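Local coordinates for protein phosphoserine phosphatase (Thermococcus onnurineus, PDB 4AP9) that probably hydrolyses phosphoserine to serine and phosphate, the last step of serine biosynthesis, as a magnesium-dependent phosphatase of the haloacid dehalogenase superfamily, at residues D22-F25 / W26-M29; I38-L41 / L42-L46; A84-L87 / V88-R92; A124-D128 / G129-G133; K141-F144 / L145-F148. One frame throughout, in Å; residues are numbered along the deposited sequence.

Overall arrangement
All five contacts are local and follow in series along one haloacid dehalogenase-like chain. Interactions 1 and 2 lie on consecutive helices, 25-33 and 36-47, with centres 12 Å apart; they touch where Arg27 meets Glu39 and Glu43. Interaction 3 lies on helix 82-93, against the central sheet, about 31 Å from interaction 2 between centres. Interaction 4 is the hairpin of strands 118-127 and 130-135 at the edge of that sheet within the chain, where the second subunit continues it; interaction 5 begins on helix 141-145. Interactions 2 and 5 touch one bound ligand at its two ends, ring and sulfonate, so it lies between the helical part and the sheet-bearing part.

Interaction 1 (D22-F25 / W26-M29)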
# COMPACT_ATOMS: atom_id res chain seq x y z
N ASP A 22 -32.83 -9.56 21.57
CA ASP A 22 -32.54 -8.73 22.74
C ASP A 22 -31.93 -9.55 23.87
O ASP A 22 -31.78 -9.04 24.97
CB ASP A 22 -33.75 -7.92 23.21
CG ASP A 22 -34.97 -8.77 23.41
OD1 ASP A 22 -35.55 -9.22 22.39
OD2 ASP A 22 -35.37 -8.98 24.58
N PHE A 23 -31.56 -10.80 23.59
CA PHE A 23 -30.83 -11.60 24.58
C PHE A 23 -29.42 -11.07 24.82
O PHE A 23 -28.67 -10.79 23.88
CB PHE A 23 -30.78 -13.09 24.21
CG PHE A 23 -30.03 -13.92 25.21
CD1 PHE A 23 -30.55 -14.12 26.48
CD2 PHE A 23 -28.78 -14.45 24.91
CE1 PHE A 23 -29.86 -14.87 27.42
CE2 PHE A 23 -28.08 -15.18 25.86
CZ PHE A 23 -28.62 -15.40 27.11
N GLU A 24 -29.08 -10.92 26.10
CA GLU A 24 -27.77 -10.42 26.49
C GLU A 24 -27.11 -11.39 27.46
O GLU A 24 -27.40 -11.36 28.66
CB GLU A 24 -27.91 -9.04 27.12
CG GLU A 24 -28.35 -8.00 26.11
CD GLU A 24 -28.42 -6.62 26.71
OE1 GLU A 24 -27.36 -5.98 26.84
OE2 GLU A 24 -29.55 -6.20 27.04
N PHE A 25 -26.24 -12.24 26.94
CA PHE A 25 -25.60 -13.30 27.74
C PHE A 25 -25.06 -12.85 29.10
O PHE A 25 -25.24 -13.55 30.11
CB PHE A 25 -24.47 -13.96 26.94
CG PHE A 25 -23.70 -14.99 27.72
CD1 PHE A 25 -24.17 -16.28 27.83
CD2 PHE A 25 -22.49 -14.66 28.33
CE1 PHE A 25 -23.47 -17.24 28.55
CE2 PHE A 25 -21.78 -15.62 29.05
CZ PHE A 25 -22.27 -16.91 29.16
N TRP A 26 -24.35 -11.73 29.15
CA TRP A 26 -23.77 -11.32 30.43
C TRP A 26 -24.80 -10.85 31.47
O TRP A 26 -24.62 -11.08 32.68
CB TRP A 26 -22.62 -10.31 30.23
CG TRP A 26 -21.41 -10.94 29.56
CD1 TRP A 26 -20.92 -10.66 28.31
CD2 TRP A 26 -20.57 -11.99 30.09
NE1 TRP A 26 -19.81 -11.45 28.04
CE2 TRP A 26 -19.59 -12.28 29.11
CE3 TRP A 26 -20.55 -12.69 31.29
CZ2 TRP A 26 -18.60 -13.24 29.31
CZ3 TRP A 26 -19.57 -13.66 31.49
CH2 TRP A 26 -18.60 -13.92 30.49
N ARG A 27 -25.88 -10.21 31.01
CA ARG A 27 -26.97 -9.83 31.91
C ARG A 27 -27.66 -11.09 32.42
O ARG A 27 -28.06 -11.16 33.58
CB ARG A 27 -27.97 -8.92 31.20
CG ARG A 27 -27.33 -7.61 30.73
CD ARG A 27 -28.34 -6.61 30.21
NE ARG A 27 -27.66 -5.46 29.60
CZ ARG A 27 -27.16 -4.43 30.27
NH1 ARG A 27 -27.26 -4.37 31.60
NH2 ARG A 27 -26.56 -3.44 29.62
N GLU A 28 -27.79 -12.09 31.56
CA GLU A 28 -28.33 -13.38 32.00
C GLU A 28 -27.41 -14.08 33.00
O GLU A 28 -27.87 -14.66 33.99
CB GLU A 28 -28.62 -14.27 30.79
CG GLU A 28 -29.21 -15.64 31.13
CD GLU A 28 -30.64 -15.58 31.66
OE1 GLU A 28 -31.20 -14.47 31.77
OE2 GLU A 28 -31.19 -16.66 31.94
N MSE A 29 -26.10 -14.04 32.76
CA MSE A 29 -25.16 -14.62 33.71
C MSE A 29 -25.24 -13.91 35.06
O MSE A 29 -25.12 -14.55 36.11
CB MSE A 29 -23.73 -14.59 33.17
CG MSE A 29 -23.49 -15.57 32.05
SE MSE A 29 -23.71 -17.41 32.69
CE MSE A 29 -25.38 -17.75 31.89
O HOH W 1 -27.07 -3.22 26.68
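Glu24 and Phe25 meet Trp26, Arg27, Glu28 and Met29 in a local contact round the first turn of helix 25-33, just after the loop that leaves strand 11-15. In haloacid dehalogenase phosphatases a helical cap is commonly inserted here, and helix 25-33 is consistent with its first helix. Glu24 is the N-cap residue. Its backbone O receives Glu28 N at 3.0 Å, and Phe25 O takes Met29 N in the next bond of the turn.

The side chain of Glu24 runs alongside that of Arg27. Both are long enough to form a salt bridge of 2.8 Å between Glu24 OE1 and Arg27 NE. The oxygen lies almost in the guanidinium plane, but the donor comes from above the carboxylate, and the two planes are 68° apart. A water joins Glu24 OE1 to Arg27 NH2, and Tyr160 also bonds OE1; three partners on one oxygen should hold the carboxylate's rotation.

On the apolar side, Phe25 has CG anti to the backbone N (chi1 176°), which tips the ring forward along the helix, toward Met29. Its edge meets the face of Trp26 in a T-shaped pair, ring centroids 4.9 Å apart. Phe71 and Phe105 continue this aromatic cluster. Nearby, Phe23 CE1 touches Glu28 CB at 3.6 Å, leaving the Glu28 carboxylate to pair with Arg31 and Lys77. Met29, a selenomethionine in this crystal, makes a Met-aromatic contact, its SE oblique to the Phe25 ring. Met29 CG lies over a face of that ring, 3.7 Å from the centroid.

Interaction 2 (I38-L41 / L42-L46); sequences IEEL and LEKGL. With 1PS (3-pyridinium-1-ylpropane-1-sulfonate), chain F.
Glu40 and Lys44, one helical turn apart, form the polar side-chain pair of this stretch of helix 36-47. Direct attraction is weak: Glu40 OE1 and Lys44 NZ are 3.9 Å apart, a long salt bridge. Water 2 closes it, donating to Glu40 OE1 at 2.7 Å and accepting from Lys44 NZ at 3.0 Å. Lys44 is extended beyond CG, its CE passing Glu40 CG at 4.0 Å, so flexible aliphatic chains carry the charges together at the surface.

Backbone bonds supply the regular core of the contact. Glu43 N reaches Glu39 O and Lys44 N reaches Glu40 O, each at 2.9 Å, with equivalent bonds from Leu42 N to Ile38 O and from Gly45 N to Leu41 O.

Two like charges lie on the same side of the helix. Glu39 OE2 and Glu43 OE2 are 5.0 Å apart, and Arg27 forms salt bridges to both, which probably offsets their repulsion.

At the far end, Gly45 O and Leu46 O border the pyridinium ring of the bound sulfonate, Leu46 O lying 3.4 Å from its C5. Branched apolar side chains suit the buried sides: Leu41 packs on helix 52-62, Leu42 faces both that helix and helix 25-33, and Ile38 also rests against helix 25-33.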
# COMPACT_ATOMS: atom_id res chain seq x y z
N ILE A 38 -20.90 -8.73 37.50
CA ILE A 38 -20.84 -9.09 36.08
C ILE A 38 -21.52 -8.03 35.22
O ILE A 38 -20.98 -7.62 34.19
CB ILE A 38 -21.47 -10.46 35.80
CG1 ILE A 38 -20.64 -11.56 36.47
CG2 ILE A 38 -21.55 -10.71 34.28
CD1 ILE A 38 -21.31 -12.94 36.45
N GLU A 39 -22.70 -7.60 35.64
CA GLU A 39 -23.46 -6.63 34.87
C GLU A 39 -22.83 -5.24 34.99
O GLU A 39 -22.85 -4.45 34.04
CB GLU A 39 -24.93 -6.62 35.33
CG GLU A 39 -25.86 -5.98 34.35
CD GLU A 39 -27.28 -6.50 34.44
OE1 GLU A 39 -27.65 -7.16 35.43
OE2 GLU A 39 -28.04 -6.23 33.50
N GLU A 40 -22.26 -4.96 36.15
CA GLU A 40 -21.58 -3.69 36.36
C GLU A 40 -20.38 -3.58 35.43
O GLU A 40 -20.15 -2.55 34.81
CB GLU A 40 -21.13 -3.55 37.80
CG GLU A 40 -20.45 -2.22 38.09
CD GLU A 40 -20.16 -2.03 39.56
OE1 GLU A 40 -19.16 -2.60 40.05
OE2 GLU A 40 -20.94 -1.33 40.23
N LEU A 41 -19.62 -4.66 35.32
CA LEU A 41 -18.50 -4.73 34.39
C LEU A 41 -18.95 -4.54 32.95
O LEU A 41 -18.27 -3.88 32.16
CB LEU A 41 -17.77 -6.07 34.53
CG LEU A 41 -16.89 -6.17 35.77
CD1 LEU A 41 -16.43 -7.60 35.96
CD2 LEU A 41 -15.71 -5.22 35.65
N LEU A 42 -20.10 -5.12 32.61
CA LEU A 42 -20.66 -4.91 31.28
C LEU A 42 -20.94 -3.43 31.07
O LEU A 42 -20.55 -2.86 30.05
CB LEU A 42 -21.95 -5.73 31.09
CG LEU A 42 -22.72 -5.56 29.78
CD1 LEU A 42 -21.88 -5.98 28.56
CD2 LEU A 42 -24.04 -6.33 29.80
N GLU A 43 -21.61 -2.80 32.03
CA GLU A 43 -21.97 -1.39 31.90
C GLU A 43 -20.73 -0.53 31.76
O GLU A 43 -20.69 0.40 30.95
CB GLU A 43 -22.81 -0.93 33.09
CG GLU A 43 -24.18 -1.62 33.18
CD GLU A 43 -25.16 -1.15 32.14
OE1 GLU A 43 -24.88 -0.14 31.45
OE2 GLU A 43 -26.24 -1.77 31.99
N LYS A 44 -19.70 -0.84 32.54
CA LYS A 44 -18.44 -0.11 32.47
C LYS A 44 -17.80 -0.28 31.09
O LYS A 44 -17.25 0.67 30.52
CB LYS A 44 -17.49 -0.56 33.57
CG LYS A 44 -17.83 -0.06 34.98
CD LYS A 44 -16.91 -0.71 36.00
CE LYS A 44 -17.13 -0.14 37.40
NZ LYS A 44 -16.20 -0.76 38.36
N GLY A 45 -17.88 -1.49 30.56
CA GLY A 45 -17.34 -1.76 29.23
C GLY A 45 -18.08 -0.99 28.15
O GLY A 45 -17.47 -0.36 27.28
N LEU A 46 -19.40 -1.03 28.21
CA LEU A 46 -20.25 -0.44 27.18
C LEU A 46 -20.12 1.08 27.16
O LEU A 46 -20.27 1.71 26.10
CB LEU A 46 -21.71 -0.81 27.41
CG LEU A 46 -22.04 -2.29 27.21
CD1 LEU A 46 -23.47 -2.56 27.62
CD2 LEU A 46 -21.80 -2.68 25.76
N1 1PS F . -17.25 -2.00 22.26
C1 1PS F . -16.51 -1.19 23.02
C2 1PS F . -17.11 -0.18 23.77
C3 1PS F . -18.58 -1.87 22.19
C4 1PS F . -19.25 -0.88 22.90
C5 1PS F . -18.50 -0.02 23.72
C6 1PS F . -16.58 -3.05 21.53
C7 1PS F . -17.53 -3.74 20.61
C8 1PS F . -17.43 -5.24 20.72
S1 1PS F . -16.03 -5.79 19.78
O1 1PS F . -16.29 -7.18 19.36
O2 1PS F . -14.84 -5.82 20.61
O3 1PS F . -15.83 -4.87 18.70
O HOH W 2 -17.27 -3.51 38.28

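Interaction 3 (A84-L87 / V88-R92)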
# COMPACT_ATOMS: atom_id res chain seq x y z
N ALA A 84 -36.54 -11.24 12.26
CA ALA A 84 -35.11 -11.46 12.03
C ALA A 84 -34.94 -12.28 10.77
O ALA A 84 -34.05 -12.04 9.96
CB ALA A 84 -34.46 -12.15 13.23
N ARG A 85 -35.80 -13.27 10.59
CA ARG A 85 -35.68 -14.10 9.41
C ARG A 85 -36.02 -13.30 8.15
O ARG A 85 -35.40 -13.47 7.10
CB ARG A 85 -36.55 -15.35 9.53
CG ARG A 85 -36.32 -16.33 8.39
CD ARG A 85 -37.09 -17.61 8.59
NE ARG A 85 -36.69 -18.33 9.79
CZ ARG A 85 -35.67 -19.17 9.86
NH1 ARG A 85 -34.91 -19.38 8.78
NH2 ARG A 85 -35.39 -19.79 11.00
N GLU A 86 -37.00 -12.41 8.25
CA GLU A 86 -37.38 -11.59 7.11
C GLU A 86 -36.24 -10.65 6.73
O GLU A 86 -35.96 -10.45 5.54
CB GLU A 86 -38.66 -10.81 7.40
CG GLU A 86 -39.17 -10.02 6.19
CD GLU A 86 -40.50 -9.33 6.45
OE1 GLU A 86 -40.94 -9.29 7.62
OE2 GLU A 86 -41.09 -8.81 5.48
N LEU A 87 -35.57 -10.08 7.72
CA LEU A 87 -34.45 -9.19 7.42
C LEU A 87 -33.45 -9.93 6.55
O LEU A 87 -33.09 -9.46 5.46
CB LEU A 87 -33.75 -8.70 8.69
CG LEU A 87 -32.46 -7.89 8.46
CD1 LEU A 87 -32.73 -6.69 7.59
CD2 LEU A 87 -31.82 -7.43 9.77
N VAL A 88 -33.01 -11.09 7.01
CA VAL A 88 -31.97 -11.83 6.31
C VAL A 88 -32.41 -12.29 4.93
O VAL A 88 -31.65 -12.20 3.97
CB VAL A 88 -31.49 -13.03 7.15
CG1 VAL A 88 -30.59 -13.95 6.32
CG2 VAL A 88 -30.76 -12.53 8.40
N GLU A 89 -33.64 -12.77 4.81
CA GLU A 89 -34.13 -13.21 3.50
C GLU A 89 -34.27 -12.04 2.51
O GLU A 89 -34.00 -12.20 1.31
CB GLU A 89 -35.44 -13.98 3.64
CG GLU A 89 -35.28 -15.31 4.36
CD GLU A 89 -36.58 -16.06 4.55
OE1 GLU A 89 -37.66 -15.50 4.27
OE2 GLU A 89 -36.51 -17.23 4.98
N THR A 90 -34.68 -10.88 3.01
CA THR A 90 -34.84 -9.70 2.18
C THR A 90 -33.49 -9.16 1.72
O THR A 90 -33.31 -8.80 0.55
CB THR A 90 -35.62 -8.61 2.91
OG1 THR A 90 -36.88 -9.14 3.34
CG2 THR A 90 -35.87 -7.42 1.97
N LEU A 91 -32.53 -9.09 2.64
CA LEU A 91 -31.16 -8.76 2.28
C LEU A 91 -30.66 -9.60 1.10
O LEU A 91 -30.06 -9.07 0.16
CB LEU A 91 -30.24 -8.94 3.48
CG LEU A 91 -30.34 -7.80 4.49
CD1 LEU A 91 -29.76 -8.23 5.85
CD2 LEU A 91 -29.63 -6.57 3.97
N ARG A 92 -30.88 -10.91 1.15
CA ARG A 92 -30.49 -11.75 0.01
C ARG A 92 -31.22 -11.37 -1.28
O ARG A 92 -30.60 -11.31 -2.34
CB ARG A 92 -30.73 -13.22 0.29
CG ARG A 92 -29.75 -13.83 1.24
CD ARG A 92 -29.75 -15.33 1.07
NE ARG A 92 -29.03 -15.98 2.15
CZ ARG A 92 -29.61 -16.44 3.25
NH1 ARG A 92 -30.93 -16.34 3.40
NH2 ARG A 92 -28.89 -17.03 4.19
O HOH W 3 -34.41 -18.50 6.08
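Thr90 grips Glu86 O twice. The carbonyl oxygen receives two bonds from this one residue: Thr90 N at 2.9 Å and Thr90 OG1 at 2.7 Å. They arrive from opposite faces of the carbonyl plane, the hydroxyl standing 37° out of it. With OG1 beside its own backbone N (chi1 -56°), the hydroxyl turns back over the preceding turn, and a buried polar atom thus finds its acceptor within the helix. A valine in its place would probably cost Glu86 O its second donor and leave a methyl group against that oxygen.

One residue further on, Leu87 CD1 meets Leu91 CD1 at 3.8 Å, their branched apolar ends touching as the chains cross at a slant on the buried face. The backbone bond from Leu91 N to Leu87 O, 2.9 Å long, is nearly straight.

At the exposed side, Arg85 and Glu89 approach through carbon and oxygen, Arg85 CG lying 3.5 Å from Glu89 OE2. Their charges join through water 3, which accepts from Arg85 NH1 at 2.9 Å and donates to Glu89 OE2 at 2.7 Å. Opposite charges suit this solvent-facing pair.

In the next shell, Lys197 holds the Glu86 carboxylate by a salt bridge, and Asp117 holds Arg92. Leu87, Val88 and Leu91 pack on the sheet, Leu87 and Thr90 on Ile196, so helix 82-93 rests on strands 11-15 and 97-102 with helix 189-197 along its flank.

Interaction 4 (A124-D128 / G129-G133)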
# COMPACT_ATOMS: atom_id res chain seq x y z
N ALA A 124 -16.43 -20.87 23.55
CA ALA A 124 -16.18 -21.14 24.96
C ALA A 124 -15.22 -22.31 25.17
O ALA A 124 -15.13 -23.21 24.33
CB ALA A 124 -17.50 -21.41 25.67
N ILE A 125 -14.51 -22.29 26.29
CA ILE A 125 -13.59 -23.36 26.63
C ILE A 125 -14.19 -24.14 27.80
O ILE A 125 -14.43 -23.58 28.87
CB ILE A 125 -12.21 -22.81 27.01
CG1 ILE A 125 -11.63 -22.02 25.84
CG2 ILE A 125 -11.25 -23.94 27.42
CD1 ILE A 125 -10.47 -21.14 26.22
N PHE A 126 -14.45 -25.42 27.59
CA PHE A 126 -14.95 -26.27 28.65
C PHE A 126 -13.94 -27.37 28.96
O PHE A 126 -13.37 -27.96 28.05
CB PHE A 126 -16.31 -26.86 28.28
CG PHE A 126 -17.43 -25.86 28.32
CD1 PHE A 126 -17.96 -25.46 29.53
CD2 PHE A 126 -17.92 -25.30 27.16
CE1 PHE A 126 -18.98 -24.52 29.59
CE2 PHE A 126 -18.94 -24.36 27.20
CZ PHE A 126 -19.47 -23.98 28.43
N GLU A 127 -13.71 -27.60 30.24
CA GLU A 127 -12.86 -28.70 30.68
C GLU A 127 -13.65 -29.49 31.70
O GLU A 127 -14.08 -28.94 32.72
CB GLU A 127 -11.57 -28.17 31.29
CG GLU A 127 -10.65 -27.49 30.27
CD GLU A 127 -9.49 -26.73 30.91
OE1 GLU A 127 -9.25 -26.88 32.13
OE2 GLU A 127 -8.81 -25.97 30.16
N ASP A 128 -13.87 -30.77 31.41
CA ASP A 128 -14.68 -31.62 32.29
C ASP A 128 -16.03 -30.98 32.58
O ASP A 128 -16.50 -30.99 33.72
CB ASP A 128 -13.94 -31.91 33.59
CG ASP A 128 -12.67 -32.70 33.36
OD1 ASP A 128 -12.64 -33.50 32.40
OD2 ASP A 128 -11.71 -32.52 34.15
N GLY A 129 -16.63 -30.41 31.54
CA GLY A 129 -17.98 -29.88 31.60
C GLY A 129 -18.12 -28.55 32.31
O GLY A 129 -19.23 -28.08 32.51
N LYS A 130 -17.00 -27.95 32.70
CA LYS A 130 -17.03 -26.68 33.41
C LYS A 130 -16.32 -25.57 32.63
O LYS A 130 -15.26 -25.79 32.02
CB LYS A 130 -16.37 -26.83 34.78
CG LYS A 130 -16.86 -28.03 35.57
CD LYS A 130 -18.33 -27.92 35.88
CE LYS A 130 -18.76 -29.03 36.84
NZ LYS A 130 -20.21 -28.98 37.13
N PHE A 131 -16.92 -24.38 32.65
CA PHE A 131 -16.43 -23.25 31.85
C PHE A 131 -15.06 -22.81 32.34
O PHE A 131 -14.87 -22.51 33.52
CB PHE A 131 -17.43 -22.09 31.89
CG PHE A 131 -17.02 -20.89 31.09
CD1 PHE A 131 -17.25 -20.84 29.72
CD2 PHE A 131 -16.42 -19.80 31.71
CE1 PHE A 131 -16.88 -19.71 28.98
CE2 PHE A 131 -16.04 -18.68 30.97
CZ PHE A 131 -16.28 -18.64 29.60
N GLN A 132 -14.09 -22.77 31.43
CA GLN A 132 -12.74 -22.34 31.78
C GLN A 132 -12.34 -20.96 31.26
O GLN A 132 -11.54 -20.28 31.88
CB GLN A 132 -11.70 -23.38 31.34
CG GLN A 132 -11.67 -24.62 32.21
CD GLN A 132 -11.94 -24.31 33.66
OE1 GLN A 132 -11.32 -23.43 34.26
NE2 GLN A 132 -12.89 -25.04 34.25
N GLY A 133 -12.88 -20.56 30.11
CA GLY A 133 -12.51 -19.28 29.53
C GLY A 133 -13.05 -19.07 28.13
O GLY A 133 -13.92 -19.82 27.67
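Phe126 lies across from Phe131 at a non-hydrogen-bonded antiparallel pair. Its CB stands 4.0 Å from Lys130 O. With CG beside the backbone N (chi1 -72°), the ring swings over the neighbouring strand: CD1 comes within 3.5 Å of Phe131 N, CE1 meets Phe131 CB at 3.7 Å, and CZ reaches Phe131 CD1. The edge of Phe131 is turned to the face of Phe126, planes at 72°, and Ala124 CB sits at the edge of the Phe131 ring. Phe71 meets both rings, so flat, bulky side chains suit this face.

The two strands form a beta hairpin closed by a type I' turn from Glu127 to Lys130. Glu127 N bonds Lys130 O at 3.0 Å, and Lys130 N returns to Glu127 O. Both central residues need left-handed backbone angles, which Gly129 takes readily and Asp128 tolerates better than most. Gln132 and Gly133 stand together opposite Ile125 in the manner of a beta bulge. Gln132 N bonds Ile125 O at 2.7 Å. Ile125 N bonds Gly133 O at 2.9 Å.

On the other face, Ile125 CD1 lies 3.8 Å from Gly133 C, and the Ile125 side chain also packs on Asp4 of the second subunit and Lys200 of the third. Shortening Ile125 to an alanine is likely to open a gap over Gly133 and weaken both subunit contacts. Gly133 pairs in a parallel ladder with a strand of the second subunit.

Interaction 5 (K141-F144 / L145-F148); sequences KGEF and LKRF. With 1PS (3-pyridinium-1-ylpropane-1-sulfonate), chain F.
Phe144 is at the centre of this local contact, where helix 141-145 gives way to a 3-10 turn. Its CG is anti to the backbone N (chi1 178°), which tips the ring forward beside the residues that follow. Phe144 CE2 meets Phe148 CE2 at 3.8 Å, the edge of Phe148 toward the face of Phe144 in an offset T-shaped pair with planes at 76°. On another side, Phe144 CE1 sits over one face of the Arg147 guanidinium, 3.5 Å from Arg147 NE, with the two flat groups inclined by 39°. Beyond the ring, Arg147 pairs with Glu118 of the second subunit. Phe144 and Phe148 pack on strands 97-102 and 118-127, where large apolar rings suit the buried underside of the helix.

Leu145 sets CD1 3.4 Å from Lys141 O, and its apolar side chain packs on Val13 of strand 11-15 and on Arg168.

Lys146 and Glu143 form the polar counterpart, lying side by side and pointing the same way. Glu143 OE1 receives Lys146 NZ at 2.8 Å on its syn lone pair; a weak bond from NZ to Glu143 OE2 lets one ammonium span both oxygens. Glu143 bends at chi2 to bring its carboxylate over.

The backbone tightens here: Lys146 N bonds Glu143 O and Arg147 N bonds Phe144 O, both three residues apart, whereas Leu145 N still reaches Lys141 O.

At the start of the helix, Lys141 N donates to O3 of the bound sulfonate at 3.0 Å, almost straight. An anion at a helix N-terminus, beside a lysine whose NZ reaches Asp15 at the end of strand 11-15, is consistent with the phosphate site of haloacid dehalogenase phosphatases.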
# COMPACT_ATOMS: atom_id res chain seq x y z
N LYS A 141 -14.76 -6.18 16.19
CA LYS A 141 -15.61 -6.28 15.01
C LYS A 141 -15.10 -5.51 13.80
O LYS A 141 -15.27 -5.95 12.66
CB LYS A 141 -17.06 -5.89 15.34
CG LYS A 141 -17.72 -6.90 16.26
CD LYS A 141 -18.89 -6.31 17.03
CE LYS A 141 -19.44 -7.33 18.03
NZ LYS A 141 -20.56 -6.78 18.88
N GLY A 142 -14.45 -4.37 14.03
CA GLY A 142 -13.81 -3.67 12.94
C GLY A 142 -12.72 -4.51 12.29
O GLY A 142 -12.62 -4.58 11.06
N GLU A 143 -11.89 -5.15 13.12
CA GLU A 143 -10.81 -5.97 12.58
C GLU A 143 -11.39 -7.10 11.77
O GLU A 143 -10.88 -7.45 10.70
CB GLU A 143 -9.91 -6.54 13.69
CG GLU A 143 -8.92 -5.56 14.25
CD GLU A 143 -8.07 -4.91 13.17
OE1 GLU A 143 -7.30 -5.63 12.50
OE2 GLU A 143 -8.18 -3.69 13.02
N PHE A 144 -12.48 -7.69 12.28
CA PHE A 144 -13.11 -8.79 11.57
C PHE A 144 -13.57 -8.39 10.17
O PHE A 144 -13.46 -9.16 9.23
CB PHE A 144 -14.30 -9.36 12.35
CG PHE A 144 -15.00 -10.46 11.63
CD1 PHE A 144 -14.40 -11.70 11.47
CD2 PHE A 144 -16.25 -10.26 11.08
CE1 PHE A 144 -15.04 -12.71 10.78
CE2 PHE A 144 -16.90 -11.28 10.39
CZ PHE A 144 -16.29 -12.50 10.25
N LEU A 145 -14.11 -7.18 10.05
CA LEU A 145 -14.59 -6.69 8.75
C LEU A 145 -13.53 -6.61 7.65
O LEU A 145 -13.87 -6.59 6.47
CB LEU A 145 -15.29 -5.33 8.90
CG LEU A 145 -16.83 -5.33 8.91
CD1 LEU A 145 -17.38 -6.21 10.02
CD2 LEU A 145 -17.38 -3.91 9.01
N LYS A 146 -12.26 -6.56 8.04
CA LYS A 146 -11.15 -6.59 7.08
C LYS A 146 -11.21 -7.82 6.18
O LYS A 146 -10.62 -7.86 5.11
CB LYS A 146 -9.80 -6.54 7.79
CG LYS A 146 -9.48 -5.22 8.46
CD LYS A 146 -8.10 -5.28 9.10
CE LYS A 146 -7.67 -3.94 9.67
NZ LYS A 146 -6.35 -4.02 10.37
N ARG A 147 -11.92 -8.85 6.65
CA ARG A 147 -12.15 -10.07 5.88
C ARG A 147 -12.85 -9.78 4.55
O ARG A 147 -12.70 -10.52 3.57
CB ARG A 147 -13.02 -10.98 6.75
CG ARG A 147 -13.16 -12.38 6.27
CD ARG A 147 -13.68 -13.24 7.42
NE ARG A 147 -12.62 -13.59 8.37
CZ ARG A 147 -12.54 -14.79 8.94
NH1 ARG A 147 -13.45 -15.71 8.67
NH2 ARG A 147 -11.56 -15.07 9.80
N PHE A 148 -13.62 -8.69 4.53
CA PHE A 148 -14.41 -8.32 3.37
C PHE A 148 -13.94 -7.00 2.76
O PHE A 148 -14.72 -6.25 2.19
CB PHE A 148 -15.89 -8.24 3.80
CG PHE A 148 -16.33 -9.46 4.55
CD1 PHE A 148 -16.57 -10.65 3.88
CD2 PHE A 148 -16.44 -9.44 5.93
CE1 PHE A 148 -16.95 -11.79 4.57
CE2 PHE A 148 -16.81 -10.57 6.63
CZ PHE A 148 -17.06 -11.74 5.96
N1 1PS F . -17.25 -2.00 22.26
C1 1PS F . -16.51 -1.19 23.02
C2 1PS F . -17.11 -0.18 23.77
C3 1PS F . -18.58 -1.87 22.19
C4 1PS F . -19.25 -0.88 22.90
C5 1PS F . -18.50 -0.02 23.72
C6 1PS F . -16.58 -3.05 21.53
C7 1PS F . -17.53 -3.74 20.61
C8 1PS F . -17.43 -5.24 20.72
S1 1PS F . -16.03 -5.79 19.78
O1 1PS F . -16.29 -7.18 19.36
O2 1PS F . -14.84 -5.82 20.61
O3 1PS F . -15.83 -4.87 18.70